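Long-range contacts in KLLA0E08119p (PDB 3VA7), which probably makes urea-1-carboxylate from urea, bicarbonate and ATP with the help of biotin, this chain being the urea carboxylase part of a longer two-activity protein: residues A[995-1000]-A[1034-1039]; A[1052-1057]-A[1066-1071]; A[984-989]-A[1074-1079]. One frame throughout, in Å; residues are numbered along the deposited sequence.

Contact 1 of 3, residues A[995-1000]-A[1034-1039]; sequences GSPCAV and IYNAEG. With URE (urea), chain C.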
loop_
_atom_site.group_PDB
_atom_site.type_symbol
_atom_site.label_atom_id
_atom_site.label_comp_id
_atom_site.label_asym_id
_atom_site.label_seq_id
_atom_site.Cartn_x
_atom_site.Cartn_y
_atom_site.Cartn_z
ATOM N N GLY A 995 7.452 -4.371 10.916
ATOM C CA GLY A 995 7.184 -4.638 12.323
ATOM C C GLY A 995 6.928 -6.091 12.723
ATOM O O GLY A 995 6.424 -6.364 13.851
ATOM N N SER A 996 7.275 -6.999 11.805
ATOM C CA SER A 996 7.300 -8.407 12.065
ATOM C C SER A 996 8.154 -8.692 13.276
ATOM O O SER A 996 9.347 -8.375 13.260
ATOM C CB SER A 996 7.921 -9.145 10.897
ATOM O OG SER A 996 7.030 -9.184 9.808
ATOM N N PRO A 997 7.586 -9.376 14.291
ATOM C CA PRO A 997 8.296 -9.558 15.565
ATOM C C PRO A 997 9.252 -10.706 15.567
ATOM O O PRO A 997 9.074 -11.625 14.789
ATOM C CB PRO A 997 7.176 -9.861 16.556
ATOM C CG PRO A 997 6.148 -10.550 15.679
ATOM C CD PRO A 997 6.219 -9.909 14.318
ATOM N N CYS A 998 10.285 -10.619 16.409
ATOM C CA CYS A 998 11.034 -11.778 16.857
ATOM C C CYS A 998 10.788 -11.981 18.365
ATOM O O CYS A 998 11.166 -11.170 19.202
ATOM C CB CYS A 998 12.502 -11.611 16.537
ATOM S SG CYS A 998 13.588 -12.971 17.084
ATOM N N ALA A 999 10.127 -13.068 18.718
ATOM C CA ALA A 999 9.612 -13.247 20.047
ATOM C C ALA A 999 10.182 -14.540 20.547
ATOM O O ALA A 999 10.702 -15.313 19.738
ATOM C CB ALA A 999 8.087 -13.307 20.003
ATOM N N VAL A 1000 10.101 -14.767 21.864
ATOM C CA VAL A 1000 10.684 -15.939 22.518
ATOM C C VAL A 1000 9.778 -16.409 23.641
ATOM O O VAL A 1000 9.224 -15.590 24.377
ATOM C CB VAL A 1000 12.059 -15.636 23.108
ATOM C CG1 VAL A 1000 11.972 -14.632 24.247
ATOM C CG2 VAL A 1000 12.738 -16.918 23.548
ATOM N N ILE A 1034 5.868 -13.486 13.231
ATOM C CA ILE A 1034 4.677 -13.338 12.421
ATOM C C ILE A 1034 5.115 -12.554 11.195
ATOM O O ILE A 1034 5.686 -11.474 11.333
ATOM C CB ILE A 1034 3.586 -12.573 13.142
ATOM C CG1 ILE A 1034 3.103 -13.395 14.328
ATOM C CG2 ILE A 1034 2.470 -12.289 12.204
ATOM C CD1 ILE A 1034 2.195 -12.631 15.301
ATOM N N TYR A 1035 4.908 -13.115 9.999
ATOM C CA TYR A 1035 5.319 -12.417 8.762
ATOM C C TYR A 1035 4.283 -11.335 8.455
ATOM O O TYR A 1035 3.213 -11.632 7.938
ATOM C CB TYR A 1035 5.479 -13.389 7.595
ATOM C CG TYR A 1035 6.661 -14.320 7.707
ATOM C CD1 TYR A 1035 6.542 -15.529 8.386
ATOM C CD2 TYR A 1035 7.904 -14.020 7.142
ATOM C CE1 TYR A 1035 7.598 -16.424 8.523
ATOM C CE2 TYR A 1035 9.023 -14.949 7.274
ATOM C CZ TYR A 1035 8.832 -16.141 7.988
ATOM O OH TYR A 1035 9.830 -17.094 8.187
ATOM N N ASN A 1036 4.577 -10.084 8.803
ATOM C CA ASN A 1036 3.567 -9.014 8.622
ATOM C C ASN A 1036 3.274 -8.622 7.176
ATOM O O ASN A 1036 2.271 -7.948 6.931
ATOM C CB ASN A 1036 3.877 -7.750 9.451
ATOM C CG ASN A 1036 3.682 -7.967 10.919
ATOM O OD1 ASN A 1036 3.033 -8.945 11.324
ATOM N ND2 ASN A 1036 4.218 -7.041 11.750
ATOM N N ALA A 1037 4.140 -9.009 6.238
ATOM C CA ALA A 1037 3.957 -8.628 4.824
ATOM C C ALA A 1037 3.687 -9.810 3.869
ATOM O O ALA A 1037 4.268 -10.890 4.025
ATOM C CB ALA A 1037 5.154 -7.867 4.353
ATOM N N GLU A 1038 2.854 -9.572 2.865
ATOM C CA GLU A 1038 2.523 -10.547 1.857
ATOM C C GLU A 1038 3.686 -10.680 0.845
ATOM O O GLU A 1038 4.111 -9.698 0.266
ATOM C CB GLU A 1038 1.256 -10.092 1.138
ATOM C CG GLU A 1038 0.905 -10.860 -0.138
ATOM C CD GLU A 1038 0.686 -12.359 0.091
ATOM O OE1 GLU A 1038 1.134 -13.113 -0.775
ATOM O OE2 GLU A 1038 0.097 -12.791 1.135
ATOM N N GLY A 1039 4.165 -11.902 0.602
ATOM C CA GLY A 1039 5.214 -12.097 -0.392
ATOM C C GLY A 1039 6.613 -11.787 0.136
ATOM O O GLY A 1039 7.439 -11.217 -0.579
HETATM C C URE C . 12.440 -14.893 9.032
HETATM O O URE C . 11.631 -14.368 9.838
HETATM N N1 URE C . 12.047 -15.552 7.971
HETATM N N2 URE C . 13.777 -14.882 9.136
#

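Contact 2 of 3, residues A[1052-1057]-A[1066-1071]; sequences TAWDKL and HPWLLT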
loop_
_atom_site.group_PDB
_atom_site.type_symbol
_atom_site.label_atom_id
_atom_site.label_comp_id
_atom_site.label_asym_id
_atom_site.label_seq_id
_atom_site.Cartn_x
_atom_site.Cartn_y
_atom_site.Cartn_z
ATOM N N THR A 1052 -1.850 -10.127 10.198
ATOM C CA THR A 1052 -0.690 -9.251 10.174
ATOM C C THR A 1052 -0.697 -8.306 11.337
ATOM O O THR A 1052 -1.731 -7.749 11.689
ATOM C CB THR A 1052 -0.627 -8.399 8.867
ATOM O OG1 THR A 1052 0.591 -7.634 8.880
ATOM C CG2 THR A 1052 -1.822 -7.502 8.742
ATOM N N ALA A 1053 0.461 -8.132 11.933
ATOM C CA ALA A 1053 0.587 -7.173 12.982
ATOM C C ALA A 1053 1.151 -5.860 12.363
ATOM O O ALA A 1053 1.934 -5.125 13.013
ATOM C CB ALA A 1053 1.493 -7.738 14.043
ATOM N N TRP A 1054 0.779 -5.583 11.111
ATOM C CA TRP A 1054 1.051 -4.284 10.495
ATOM C C TRP A 1054 -0.206 -3.714 9.884
ATOM O O TRP A 1054 -0.804 -4.345 9.032
ATOM C CB TRP A 1054 2.079 -4.445 9.406
ATOM C CG TRP A 1054 2.287 -3.247 8.519
ATOM C CD1 TRP A 1054 1.659 -2.966 7.311
ATOM C CD2 TRP A 1054 3.247 -2.186 8.731
ATOM N NE1 TRP A 1054 2.185 -1.801 6.773
ATOM C CE2 TRP A 1054 3.138 -1.297 7.628
ATOM C CE3 TRP A 1054 4.174 -1.893 9.764
ATOM C CZ2 TRP A 1054 3.905 -0.128 7.534
ATOM C CZ3 TRP A 1054 4.961 -0.745 9.644
ATOM C CH2 TRP A 1054 4.817 0.128 8.530
ATOM N N ASP A 1055 -0.589 -2.520 10.280
ATOM C CA ASP A 1055 -1.859 -1.931 9.884
ATOM C C ASP A 1055 -1.467 -0.700 9.049
ATOM O O ASP A 1055 -1.391 0.450 9.544
ATOM C CB ASP A 1055 -2.643 -1.618 11.175
ATOM C CG ASP A 1055 -3.916 -0.793 10.964
ATOM O OD1 ASP A 1055 -4.267 -0.450 9.796
ATOM O OD2 ASP A 1055 -4.568 -0.451 11.999
ATOM N N LYS A 1056 -1.169 -0.938 7.776
ATOM C CA LYS A 1056 -0.629 0.131 6.893
ATOM C C LYS A 1056 -1.319 1.504 7.054
ATOM O O LYS A 1056 -0.691 2.545 7.103
ATOM C CB LYS A 1056 -0.737 -0.304 5.432
ATOM C CG LYS A 1056 -0.156 0.699 4.499
ATOM C CD LYS A 1056 -0.255 0.193 3.107
ATOM C CE LYS A 1056 -1.504 0.700 2.430
ATOM N NZ LYS A 1056 -1.786 -0.174 1.277
ATOM N N LEU A 1057 -2.634 1.496 7.099
ATOM C CA LEU A 1057 -3.366 2.740 7.178
ATOM C C LEU A 1057 -3.841 3.024 8.618
ATOM O O LEU A 1057 -4.673 3.937 8.831
ATOM C CB LEU A 1057 -4.566 2.643 6.253
ATOM C CG LEU A 1057 -4.284 2.271 4.793
ATOM C CD1 LEU A 1057 -5.624 2.182 3.961
ATOM C CD2 LEU A 1057 -3.372 3.278 4.225
ATOM N N HIS A 1066 0.577 4.008 15.474
ATOM C CA HIS A 1066 1.296 3.811 14.213
ATOM C C HIS A 1066 1.030 2.429 13.567
ATOM O O HIS A 1066 0.457 1.550 14.227
ATOM C CB HIS A 1066 2.772 4.053 14.435
ATOM C CG HIS A 1066 3.236 3.621 15.765
ATOM N ND1 HIS A 1066 3.576 4.520 16.756
ATOM C CD2 HIS A 1066 3.411 2.385 16.290
ATOM C CE1 HIS A 1066 3.953 3.850 17.832
ATOM N NE2 HIS A 1066 3.858 2.554 17.577
ATOM N N PRO A 1067 1.473 2.221 12.304
ATOM C CA PRO A 1067 1.251 0.924 11.616
ATOM C C PRO A 1067 1.818 -0.318 12.309
ATOM O O PRO A 1067 1.193 -1.371 12.246
ATOM C CB PRO A 1067 1.933 1.109 10.250
ATOM C CG PRO A 1067 2.131 2.563 10.082
ATOM C CD PRO A 1067 2.271 3.146 11.472
ATOM N N TRP A 1068 2.966 -0.238 12.968
ATOM C CA TRP A 1068 3.478 -1.426 13.639
ATOM C C TRP A 1068 2.782 -1.617 14.985
ATOM O O TRP A 1068 2.885 -0.768 15.867
ATOM C CB TRP A 1068 4.989 -1.389 13.805
ATOM C CG TRP A 1068 5.536 -0.192 14.556
ATOM C CD1 TRP A 1068 5.910 -0.151 15.870
ATOM C CD2 TRP A 1068 5.776 1.130 14.026
ATOM N NE1 TRP A 1068 6.354 1.126 16.208
ATOM C CE2 TRP A 1068 6.295 1.923 15.095
ATOM C CE3 TRP A 1068 5.617 1.714 12.760
ATOM C CZ2 TRP A 1068 6.651 3.267 14.934
ATOM C CZ3 TRP A 1068 5.959 3.076 12.592
ATOM C CH2 TRP A 1068 6.467 3.837 13.679
ATOM N N LEU A 1069 2.053 -2.717 15.131
ATOM C CA LEU A 1069 1.213 -2.897 16.289
ATOM C C LEU A 1069 2.032 -3.293 17.528
ATOM O O LEU A 1069 1.636 -2.991 18.668
ATOM C CB LEU A 1069 0.108 -3.902 15.982
ATOM C CG LEU A 1069 -1.303 -3.506 15.489
ATOM C CD1 LEU A 1069 -1.419 -2.125 14.845
ATOM C CD2 LEU A 1069 -2.005 -4.567 14.593
ATOM N N LEU A 1070 3.187 -3.936 17.328
ATOM C CA LEU A 1070 3.964 -4.430 18.467
ATOM C C LEU A 1070 5.143 -3.575 18.884
ATOM O O LEU A 1070 5.660 -2.786 18.110
ATOM C CB LEU A 1070 4.441 -5.857 18.206
ATOM C CG LEU A 1070 3.388 -6.829 17.686
ATOM C CD1 LEU A 1070 3.971 -8.149 17.379
ATOM C CD2 LEU A 1070 2.238 -6.993 18.669
ATOM N N THR A 1071 5.587 -3.758 20.125
ATOM C CA THR A 1071 6.763 -3.075 20.623
ATOM C C THR A 1071 7.565 -4.118 21.377
ATOM O O THR A 1071 6.974 -5.028 21.996
ATOM C CB THR A 1071 6.354 -1.971 21.614
ATOM O OG1 THR A 1071 5.568 -1.001 20.942
ATOM C CG2 THR A 1071 7.582 -1.311 22.205
HETATM O O HOH W 1 4.111 -4.819 14.745
#

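Contact 3 of 3, residues A[984-989]-A[1074-1079]; sequences FMVLGL and DQVEFY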
loop_
_atom_site.group_PDB
_atom_site.type_symbol
_atom_site.label_atom_id
_atom_site.label_comp_id
_atom_site.label_asym_id
_atom_site.label_seq_id
_atom_site.Cartn_x
_atom_site.Cartn_y
_atom_site.Cartn_z
ATOM N N PHE A 984 4.735 -15.361 24.235
ATOM C CA PHE A 984 5.815 -14.931 23.377
ATOM C C PHE A 984 6.127 -13.460 23.636
ATOM O O PHE A 984 5.294 -12.588 23.352
ATOM C CB PHE A 984 5.391 -15.090 21.941
ATOM C CG PHE A 984 5.234 -16.497 21.502
ATOM C CD1 PHE A 984 3.989 -17.023 21.288
ATOM C CD2 PHE A 984 6.352 -17.304 21.279
ATOM C CE1 PHE A 984 3.844 -18.350 20.843
ATOM C CE2 PHE A 984 6.225 -18.622 20.836
ATOM C CZ PHE A 984 4.951 -19.141 20.628
ATOM N N MET A 985 7.303 -13.196 24.225
ATOM C CA MET A 985 7.770 -11.832 24.414
ATOM C C MET A 985 8.496 -11.311 23.155
ATOM O O MET A 985 9.529 -11.897 22.730
ATOM C CB MET A 985 8.696 -11.725 25.619
ATOM C CG MET A 985 9.195 -10.267 25.797
ATOM S SD MET A 985 9.841 -9.872 27.425
ATOM C CE MET A 985 8.342 -9.523 28.328
ATOM N N VAL A 986 7.955 -10.237 22.561
ATOM C CA VAL A 986 8.635 -9.571 21.446
ATOM C C VAL A 986 10.006 -9.033 21.885
ATOM O O VAL A 986 10.104 -8.258 22.856
ATOM C CB VAL A 986 7.804 -8.416 20.946
ATOM C CG1 VAL A 986 8.413 -7.831 19.727
ATOM C CG2 VAL A 986 6.421 -8.896 20.724
ATOM N N LEU A 987 11.069 -9.451 21.212
ATOM C CA LEU A 987 12.392 -8.943 21.559
ATOM C C LEU A 987 12.902 -7.810 20.652
ATOM O O LEU A 987 13.757 -7.023 21.080
ATOM C CB LEU A 987 13.401 -10.076 21.586
ATOM C CG LEU A 987 13.075 -11.207 22.564
ATOM C CD1 LEU A 987 14.090 -12.361 22.459
ATOM C CD2 LEU A 987 12.927 -10.675 24.003
ATOM N N GLY A 988 12.394 -7.757 19.408
ATOM C CA GLY A 988 12.753 -6.771 18.366
ATOM C C GLY A 988 11.711 -6.748 17.224
ATOM O O GLY A 988 10.863 -7.632 17.148
ATOM N N LEU A 989 11.738 -5.737 16.360
ATOM C CA LEU A 989 10.792 -5.648 15.233
ATOM C C LEU A 989 11.474 -5.741 13.885
ATOM O O LEU A 989 12.666 -5.473 13.735
ATOM C CB LEU A 989 9.994 -4.365 15.302
ATOM C CG LEU A 989 9.286 -4.019 16.614
ATOM C CD1 LEU A 989 8.518 -2.747 16.447
ATOM C CD2 LEU A 989 8.346 -5.096 17.102
ATOM N N ASP A 1074 6.418 -6.354 24.602
ATOM C CA ASP A 1074 5.070 -6.882 24.433
ATOM C C ASP A 1074 5.017 -8.414 24.405
ATOM O O ASP A 1074 6.024 -9.137 24.144
ATOM C CB ASP A 1074 4.444 -6.404 23.124
ATOM C CG ASP A 1074 4.005 -4.925 23.167
ATOM O OD1 ASP A 1074 4.067 -4.316 24.268
ATOM O OD2 ASP A 1074 3.597 -4.389 22.094
ATOM N N GLN A 1075 3.802 -8.895 24.606
ATOM C CA GLN A 1075 3.532 -10.325 24.612
ATOM C C GLN A 1075 2.452 -10.710 23.627
ATOM O O GLN A 1075 1.365 -10.080 23.543
ATOM C CB GLN A 1075 3.116 -10.784 26.007
ATOM C CG GLN A 1075 4.277 -11.025 26.941
ATOM C CD GLN A 1075 3.890 -10.980 28.396
ATOM O OE1 GLN A 1075 3.095 -11.808 28.881
ATOM N NE2 GLN A 1075 4.451 -10.009 29.114
ATOM N N VAL A 1076 2.743 -11.768 22.890
ATOM C CA VAL A 1076 1.783 -12.312 21.944
ATOM C C VAL A 1076 1.419 -13.649 22.442
ATOM O O VAL A 1076 2.307 -14.468 22.724
ATOM C CB VAL A 1076 2.383 -12.426 20.522
ATOM C CG1 VAL A 1076 1.457 -13.254 19.567
ATOM C CG2 VAL A 1076 2.607 -11.014 19.952
ATOM N N GLU A 1077 0.118 -13.880 22.554
ATOM C CA GLU A 1077 -0.439 -15.251 22.850
ATOM C C GLU A 1077 -1.314 -15.738 21.700
ATOM O O GLU A 1077 -2.065 -14.963 21.119
ATOM C CB GLU A 1077 -1.234 -15.300 24.157
ATOM C CG GLU A 1077 -0.371 -15.206 25.423
ATOM C CD GLU A 1077 -1.190 -15.411 26.736
ATOM O OE1 GLU A 1077 -1.099 -14.571 27.665
ATOM O OE2 GLU A 1077 -1.928 -16.434 26.837
ATOM N N PHE A 1078 -1.215 -17.001 21.347
ATOM C CA PHE A 1078 -2.113 -17.504 20.302
ATOM C C PHE A 1078 -3.366 -18.257 20.822
ATOM O O PHE A 1078 -3.297 -18.965 21.843
ATOM C CB PHE A 1078 -1.332 -18.374 19.349
ATOM C CG PHE A 1078 -0.374 -17.616 18.492
ATOM C CD1 PHE A 1078 0.960 -18.006 18.431
ATOM C CD2 PHE A 1078 -0.818 -16.535 17.727
ATOM C CE1 PHE A 1078 1.863 -17.296 17.644
ATOM C CE2 PHE A 1078 0.038 -15.843 16.929
ATOM C CZ PHE A 1078 1.407 -16.201 16.864
ATOM N N TYR A 1079 -4.501 -18.074 20.142
ATOM C CA TYR A 1079 -5.682 -18.913 20.384
ATOM C C TYR A 1079 -6.170 -19.579 19.093
ATOM O O TYR A 1079 -6.086 -18.989 17.992
ATOM C CB TYR A 1079 -6.813 -18.158 21.137
ATOM C CG TYR A 1079 -7.522 -17.050 20.362
ATOM C CD1 TYR A 1079 -8.610 -17.341 19.525
ATOM C CD2 TYR A 1079 -7.085 -15.708 20.465
ATOM C CE1 TYR A 1079 -9.222 -16.359 18.813
ATOM C CE2 TYR A 1079 -7.705 -14.691 19.761
ATOM C CZ TYR A 1079 -8.773 -15.015 18.945
ATOM O OH TYR A 1079 -9.387 -14.016 18.249
#

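Contact 1 of 3, residues A[995-1000]-A[1034-1039]
Ser996 OG accepts the backbone N-H of Asn1036 across 2.8 Å (Asn1036 N to Ser996 OG) in a nearly straight bond of 170°. With OG anti to its own carbonyl carbon (chi1 -74°), the hydroxyl stays on the side of the partner chain, and it has a further hydrogen bond to Phe993 O. The close packing continues beside it: Pro997 CD lies 3.9 Å from Ile1034 CB, the two side chains crossing at a slant, while the Asn1036 amide folds over Gly995 and sends ND2 to Leu994 O. These residues sit where the paired strands 997-1001 and 1031-1034 of the carboxyltransferase domain part, and the chain past Ile1034 becomes a loop lining the urea pocket. Tyr1035 turns its CB away from the 995-1000 segment; urea N1 lies at the ring edge, near its plane. Tyr1035 OH takes a weak bond from urea N1 at 2.7 Å and also binds Arg1017 NH2 and Tyr1044 N. A phenylalanine here would probably leave urea N1, Arg1017 and Tyr1044 each short of one partner. Farther on the loop diverges, and Glu1038, on the solvent side, reaches Tyr1019 OH and Arg1022 N instead of the opposing segment.

Contact 2 of 3, residues A[1052-1057]-A[1066-1071]
Pro1067 runs alongside Trp1054 and sets its CB over the six-membered ring of the indole: Pro1067 CB is 3.4 Å from the ring centroid and only 8° off the normal, a CH-pi contact by both measures. The backbones below it run antiparallel and are joined at a single bridge, Trp1054 with Trp1068. Two hydrogen bonds flank that bridge, Asp1055 N to Pro1067 O at 2.9 Å and Leu1069 N to Ala1053 O at 3.2 Å. Ala1053 O also accepts from a water, which in turn accepts from Leu1070 N at 2.9 Å and so adds an indirect link.

The course of the Trp1054 side chain explains the fit. CB leaves the backbone away from the facing segment, but CG is anti to the backbone N (chi1 170°) and the indole swings back. CD2, at the ring fusion, is 3.9 Å from Pro1067 CB, and CE2 and CZ2 face the same Pro1067 CB. Farther out, CE3 comes to the backbone N of Trp1068, and CZ3 meets the edge of the second indole, 4.0 Å from Trp1068 CE3. CH2, at the far rim, rests 3.5 Å from Pro1067 CB and also touches Pro1067 CG. Before the tryptophan an ST turn forms, Trp1054 N donating to Thr1052 OG1, a hydroxyl that is also hydrogen-bonded to Asn1036 O.

Around the Ala1053 end, Leu1069 CD2 and Leu1070 CD1 supply apolar packing. The Asp1055 carboxylate is occupied by Gly1060 N, His1062 and Ile1059 N within the intervening turn. Both segments belong to the long connection from strand 1045-1049 to strand 1075-1081; Tyr601 packs on Trp1054 and Pro1067, while Trp1068 and Leu1070 rest on Leu989 of strand 984-989.

Contact 3 of 3, residues A[984-989]-A[1074-1079]
Phe984 O is approached by two groups of the facing strand: Val1076 N donates to it at 2.7 Å, at an N-H...O angle of 166° and in the carbonyl plane, and the CA-H of Gln1075 points at the same oxygen. The return bond, Phe984 N to Val1076 O at 3.0 Å, completes an antiparallel hydrogen-bonded pair. One step along, Met985 and Gln1075 form the non-hydrogen-bonded pair, and beyond it Val986 N donates to Asp1074 O at 2.7 Å. This places strands 984-989 and 1075-1081 as neighbours in the mixed sheet of the carboxyltransferase domain.

Side chains divide between the two faces. On one, the Phe984 CG is anti to its carbonyl carbon (chi1 -68°), which brings the ring edge, in plane, to Val1076 O; CD1 is 3.4 Å from that oxygen. Farther out, Phe984 CE1 meets Phe1078 CD1 at 3.8 Å. The two ring planes stand at 58°, neither stacked nor edge-to-face, and Met1032 of strand 1031-1034 touches both. Val1076 CG1 covers part of one face of the Phe1078 ring, while Val986 CG2 lies 4.0 Å from Asp1074 CB. On the other face, Met985 bends at its thioether so that CE reaches Gln1075 NE2 at 4.0 Å, the two chains crossing at a slant.

Asp1074, just ahead of the strand, directs its buried carboxylate elsewhere: OD1 takes the backbone N-H of Lys926 and OD2 that of Thr1071. The polar bonds across the contact are thus all between backbones and set the register, whereas the side chains meet mainly through apolar surface; the aspartate charge is probably eased by the two backbone N-H groups it accepts, one from strand 922-934 and neither from 984-989.

How the contacts relate
Contact 1 is the piece nearest the substrate: Tyr1035 touches urea, and its side chain is about 6 Å from the bound biotin group (nearest atoms). Contacts 2 and 3 lie farther off, the side chains of Leu1070 and Val986 each about 12 Å from urea (nearest atoms). Contact 1 joins contact 2 through Asn1036, whose OD1 is 2.8 Å from Ala1053 N, a probable hydrogen bond. It joins contact 3 through adjacent strands, Cys998 O lying 2.6 Å from Leu987 N, again probably bonded. Leu1070 CD1 ties all three together, 3.7 Å from Pro997 CG and 4.1 Å from Val1076 CG2. In sequence, contact 3 encloses the other two, which follow one another.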